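Local atomic coordinates of uncharacterized protein (PDB entry 4JZA), a protein that acts as a Legionella phosphoinositide phosphatase, probably hydrolysing the 3-phosphate of phosphatidylinositol 3-phosphate. Residues S395-S406 / A451-I461. Residues are numbered along the deposited sequence; the frame is centred on the assembly and turned at random.
Sequences SDSNLAKVMEYS and AVERRKETQSI
L399 drives its CD2 methyl against helix 441-454, coming within 3.5 Å of A451 O and also touching A451 CB, while V452 CG2 lies a little farther off on the same methyl. With CG anti to the backbone N (chi1 177°), the leucine reaches across to the other segment, and its second methyl, CD1, meets I461 CD1 at 4.2 Å. The selenium of M403, here selenomethionine, joins this cluster on the isoleucine methyl. Beneath lies the main mixed sheet: L399, V452 and I461 all touch L414 of strand 412-416, and M403 touches H545 and Y547 of strand 545-549. Helix 441-454 is the connection of a beta-alpha-beta crossover from strand 412-416 to the adjacent parallel strand 462-465, and helix 388-402 precedes the first of these strands, so the contact joins successive helices over the parallel strands 412-416 and 545-549.

Away from the sheet the packing gives way to longer, polar side chains. R455 lays its CD against L399 CD2 at 3.7 Å, then bends at chi3 (-90°) to place its guanidinium with one face over A400 CA and NH2 3.5 Å from A400 CB. Q459 directs NE2 to S406 OG at 2.7 Å, nearly in the amide plane; the serine hydroxyl in turn donates to M403 O, which also receives S406 N of the type I turn. On the more solvent-accessible side, D396 OD1 and R454 NH1 form a salt bridge, modelled at a doubtfully short 2.4 Å, in which carboxylate and guanidinium planes stand 75° apart. S395 OG lies at the edge of the same guanidinium, and A451 CA lies above one face, offset from its middle.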
loop_
_atom_site.group_PDB
_atom_site.type_symbol
_atom_site.label_atom_id
_atom_site.label_comp_id
_atom_site.label_asym_id
_atom_site.label_seq_id
_atom_site.Cartn_x
_atom_site.Cartn_y
_atom_site.Cartn_z
ATOM N N SER A 395 3.346 -14.002 10.749
ATOM C CA SER A 395 2.377 -14.159 11.809
ATOM C C SER A 395 3.047 -14.375 13.157
ATOM O O SER A 395 2.689 -13.741 14.150
ATOM C CB SER A 395 1.364 -15.247 11.469
ATOM O OG SER A 395 1.972 -16.515 11.390
ATOM N N ASP A 396 4.076 -15.206 13.207
ATOM C CA ASP A 396 4.761 -15.454 14.497
ATOM C C ASP A 396 5.381 -14.175 15.026
ATOM O O ASP A 396 5.170 -13.779 16.176
ATOM C CB ASP A 396 5.920 -16.482 14.385
ATOM C CG ASP A 396 5.471 -17.939 14.115
ATOM O OD1 ASP A 396 4.360 -18.372 14.511
ATOM O OD2 ASP A 396 6.299 -18.656 13.504
ATOM N N SER A 397 6.207 -13.569 14.187
ATOM C CA SER A 397 6.967 -12.421 14.588
ATOM C C SER A 397 6.037 -11.319 14.991
ATOM O O SER A 397 6.318 -10.613 15.958
ATOM C CB SER A 397 7.941 -11.946 13.488
ATOM O OG SER A 397 9.168 -12.709 13.440
ATOM N N ASN A 398 4.921 -11.181 14.281
ATOM C CA ASN A 398 3.927 -10.118 14.587
ATOM C C ASN A 398 3.121 -10.423 15.855
ATOM O O ASN A 398 2.897 -9.557 16.710
ATOM C CB ASN A 398 2.970 -9.866 13.398
ATOM C CG ASN A 398 3.617 -9.079 12.279
ATOM O OD1 ASN A 398 4.625 -8.395 12.475
ATOM N ND2 ASN A 398 3.058 -9.189 11.092
ATOM N N LEU A 399 2.712 -11.669 15.998
ATOM C CA LEU A 399 2.066 -12.058 17.240
ATOM C C LEU A 399 2.970 -11.770 18.459
ATOM O O LEU A 399 2.505 -11.200 19.421
ATOM C CB LEU A 399 1.678 -13.524 17.193
ATOM C CG LEU A 399 1.050 -14.084 18.451
ATOM C CD1 LEU A 399 -0.204 -13.263 18.824
ATOM C CD2 LEU A 399 0.725 -15.566 18.190
ATOM N N ALA A 400 4.250 -12.156 18.407
ATOM C CA ALA A 400 5.192 -11.882 19.508
ATOM C C ALA A 400 5.311 -10.397 19.762
ATOM O O ALA A 400 5.409 -9.969 20.897
ATOM C CB ALA A 400 6.578 -12.461 19.218
ATOM N N LYS A 401 5.320 -9.583 18.719
ATOM C CA LYS A 401 5.612 -8.186 18.956
ATOM C C LYS A 401 4.406 -7.509 19.631
ATOM O O LYS A 401 4.523 -6.611 20.457
ATOM C CB LYS A 401 5.942 -7.538 17.654
ATOM C CG LYS A 401 6.339 -6.112 17.825
ATOM C CD LYS A 401 7.505 -5.963 18.767
ATOM C CE LYS A 401 8.016 -4.541 18.669
ATOM N NZ LYS A 401 9.167 -4.295 19.598
ATOM N N VAL A 402 3.251 -8.025 19.297
ATOM C CA VAL A 402 1.976 -7.450 19.667
ATOM C C VAL A 402 1.584 -7.898 21.112
ATOM O O VAL A 402 0.782 -7.252 21.821
ATOM C CB VAL A 402 0.978 -7.789 18.485
ATOM C CG1 VAL A 402 -0.328 -8.397 18.908
ATOM C CG2 VAL A 402 0.803 -6.590 17.560
HETATM N N MSE A 403 2.204 -8.980 21.568
HETATM C CA MSE A 403 2.067 -9.425 22.942
HETATM C C MSE A 403 3.176 -8.867 23.809
HETATM O O MSE A 403 3.253 -9.181 25.002
HETATM C CB MSE A 403 2.111 -10.941 22.939
HETATM C CG MSE A 403 0.948 -11.527 22.158
HETATM SE SE MSE A 403 -0.715 -11.288 23.177
HETATM C CE MSE A 403 -1.968 -10.759 21.776
ATOM N N GLU A 404 4.030 -8.004 23.273
ATOM C CA GLU A 404 5.210 -7.610 24.035
ATOM C C GLU A 404 4.854 -6.988 25.397
ATOM O O GLU A 404 5.604 -7.157 26.305
ATOM C CB GLU A 404 6.192 -6.727 23.218
ATOM C CG GLU A 404 5.795 -5.250 23.035
ATOM C CD GLU A 404 6.674 -4.484 22.025
ATOM O OE1 GLU A 404 7.902 -4.732 21.995
ATOM O OE2 GLU A 404 6.158 -3.604 21.274
ATOM N N TYR A 405 3.721 -6.293 25.554
ATOM C CA TYR A 405 3.415 -5.586 26.822
ATOM C C TYR A 405 2.514 -6.379 27.727
ATOM O O TYR A 405 2.198 -5.964 28.848
ATOM C CB TYR A 405 2.841 -4.213 26.582
ATOM C CG TYR A 405 3.879 -3.219 26.182
ATOM C CD1 TYR A 405 4.719 -2.628 27.126
ATOM C CD2 TYR A 405 4.039 -2.848 24.829
ATOM C CE1 TYR A 405 5.696 -1.691 26.752
ATOM C CE2 TYR A 405 5.009 -1.908 24.438
ATOM C CZ TYR A 405 5.829 -1.335 25.412
ATOM O OH TYR A 405 6.773 -0.436 25.035
ATOM N N SER A 406 2.145 -7.558 27.272
ATOM C CA SER A 406 1.558 -8.528 28.159
ATOM C C SER A 406 2.648 -9.107 29.062
ATOM O O SER A 406 3.850 -8.884 28.822
ATOM C CB SER A 406 0.944 -9.655 27.343
ATOM O OG SER A 406 1.922 -10.441 26.706
ATOM N N ALA A 451 -0.874 -19.398 14.430
ATOM C CA ALA A 451 0.166 -18.679 15.144
ATOM C C ALA A 451 0.015 -18.737 16.648
ATOM O O ALA A 451 1.001 -18.917 17.358
ATOM C CB ALA A 451 0.196 -17.233 14.694
ATOM N N VAL A 452 -1.218 -18.569 17.122
ATOM C CA VAL A 452 -1.530 -18.650 18.547
ATOM C C VAL A 452 -1.292 -20.065 19.040
ATOM O O VAL A 452 -0.766 -20.223 20.116
ATOM C CB VAL A 452 -2.986 -18.211 18.857
ATOM C CG1 VAL A 452 -3.386 -18.480 20.310
ATOM C CG2 VAL A 452 -3.169 -16.736 18.546
ATOM N N GLU A 453 -1.685 -21.073 18.260
ATOM C CA GLU A 453 -1.341 -22.481 18.563
ATOM C C GLU A 453 0.153 -22.692 18.775
ATOM O O GLU A 453 0.537 -23.353 19.708
ATOM C CB GLU A 453 -1.818 -23.469 17.461
ATOM C CG GLU A 453 -3.067 -24.296 17.786
ATOM C CD GLU A 453 -2.865 -25.248 18.967
ATOM O OE1 GLU A 453 -3.735 -25.342 19.888
ATOM O OE2 GLU A 453 -1.805 -25.896 18.977
ATOM N N ARG A 454 0.995 -22.137 17.914
ATOM C CA ARG A 454 2.443 -22.384 17.996
ATOM C C ARG A 454 3.058 -21.729 19.213
ATOM O O ARG A 454 4.099 -22.167 19.705
ATOM C CB ARG A 454 3.156 -21.895 16.744
ATOM C CG ARG A 454 2.840 -22.689 15.485
ATOM C CD ARG A 454 3.614 -22.169 14.298
ATOM N NE ARG A 454 2.684 -21.968 13.203
ATOM C CZ ARG A 454 2.362 -20.785 12.672
ATOM N NH1 ARG A 454 2.931 -19.662 13.088
ATOM N NH2 ARG A 454 1.482 -20.728 11.684
ATOM N N ARG A 455 2.354 -20.720 19.720
ATOM C CA ARG A 455 2.778 -19.941 20.853
ATOM C C ARG A 455 2.143 -20.490 22.148
ATOM O O ARG A 455 2.405 -19.985 23.250
ATOM C CB ARG A 455 2.457 -18.453 20.575
ATOM C CG ARG A 455 2.473 -17.512 21.765
ATOM C CD ARG A 455 2.530 -16.048 21.395
ATOM N NE ARG A 455 3.924 -15.637 21.296
ATOM C CZ ARG A 455 4.603 -14.909 22.180
ATOM N NH1 ARG A 455 4.040 -14.465 23.284
ATOM N NH2 ARG A 455 5.872 -14.614 21.926
ATOM N N LYS A 456 1.363 -21.562 22.050
ATOM C CA LYS A 456 0.682 -22.111 23.238
ATOM C C LYS A 456 1.661 -22.370 24.393
ATOM O O LYS A 456 1.373 -22.027 25.530
ATOM C CB LYS A 456 -0.107 -23.390 22.909
ATOM C CG LYS A 456 -1.461 -23.447 23.616
ATOM C CD LYS A 456 -2.607 -22.921 22.748
ATOM C CE LYS A 456 -3.448 -21.829 23.425
ATOM N NZ LYS A 456 -4.839 -21.717 22.882
ATOM N N GLU A 457 2.826 -22.927 24.073
ATOM C CA GLU A 457 3.893 -23.188 25.049
ATOM C C GLU A 457 4.292 -21.957 25.834
ATOM O O GLU A 457 4.557 -22.033 27.004
ATOM C CB GLU A 457 5.159 -23.705 24.329
ATOM C CG GLU A 457 5.017 -25.007 23.530
ATOM C CD GLU A 457 4.820 -26.228 24.413
ATOM O OE1 GLU A 457 3.872 -26.237 25.229
ATOM O OE2 GLU A 457 5.626 -27.181 24.298
ATOM N N THR A 458 4.382 -20.822 25.166
ATOM C CA THR A 458 4.938 -19.615 25.769
ATOM C C THR A 458 3.922 -18.812 26.557
ATOM O O THR A 458 4.258 -18.180 27.549
ATOM C CB THR A 458 5.513 -18.734 24.645
ATOM O OG1 THR A 458 6.480 -19.515 23.919
ATOM C CG2 THR A 458 6.145 -17.397 25.176
ATOM N N GLN A 459 2.671 -18.835 26.106
ATOM C CA GLN A 459 1.640 -17.904 26.597
ATOM C C GLN A 459 0.283 -18.373 26.142
ATOM O O GLN A 459 0.080 -18.765 24.985
ATOM C CB GLN A 459 1.924 -16.538 26.011
ATOM C CG GLN A 459 0.892 -15.468 26.229
ATOM C CD GLN A 459 1.447 -14.108 25.835
ATOM O OE1 GLN A 459 2.166 -14.004 24.855
ATOM N NE2 GLN A 459 1.142 -13.074 26.606
ATOM N N SER A 460 -0.678 -18.357 27.032
ATOM C CA SER A 460 -1.972 -18.756 26.567
ATOM C C SER A 460 -2.728 -17.462 26.247
ATOM O O SER A 460 -2.615 -16.445 26.972
ATOM C CB SER A 460 -2.664 -19.655 27.561
ATOM O OG SER A 460 -3.781 -18.993 28.009
ATOM N N ILE A 461 -3.459 -17.501 25.129
ATOM C CA ILE A 461 -4.117 -16.313 24.583
ATOM C C ILE A 461 -5.585 -16.583 24.285
ATOM O O ILE A 461 -5.927 -17.597 23.644
ATOM C CB ILE A 461 -3.421 -15.855 23.280
ATOM C CG1 ILE A 461 -1.990 -15.392 23.582
ATOM C CG2 ILE A 461 -4.201 -14.733 22.578
ATOM C CD1 ILE A 461 -1.114 -15.262 22.348
#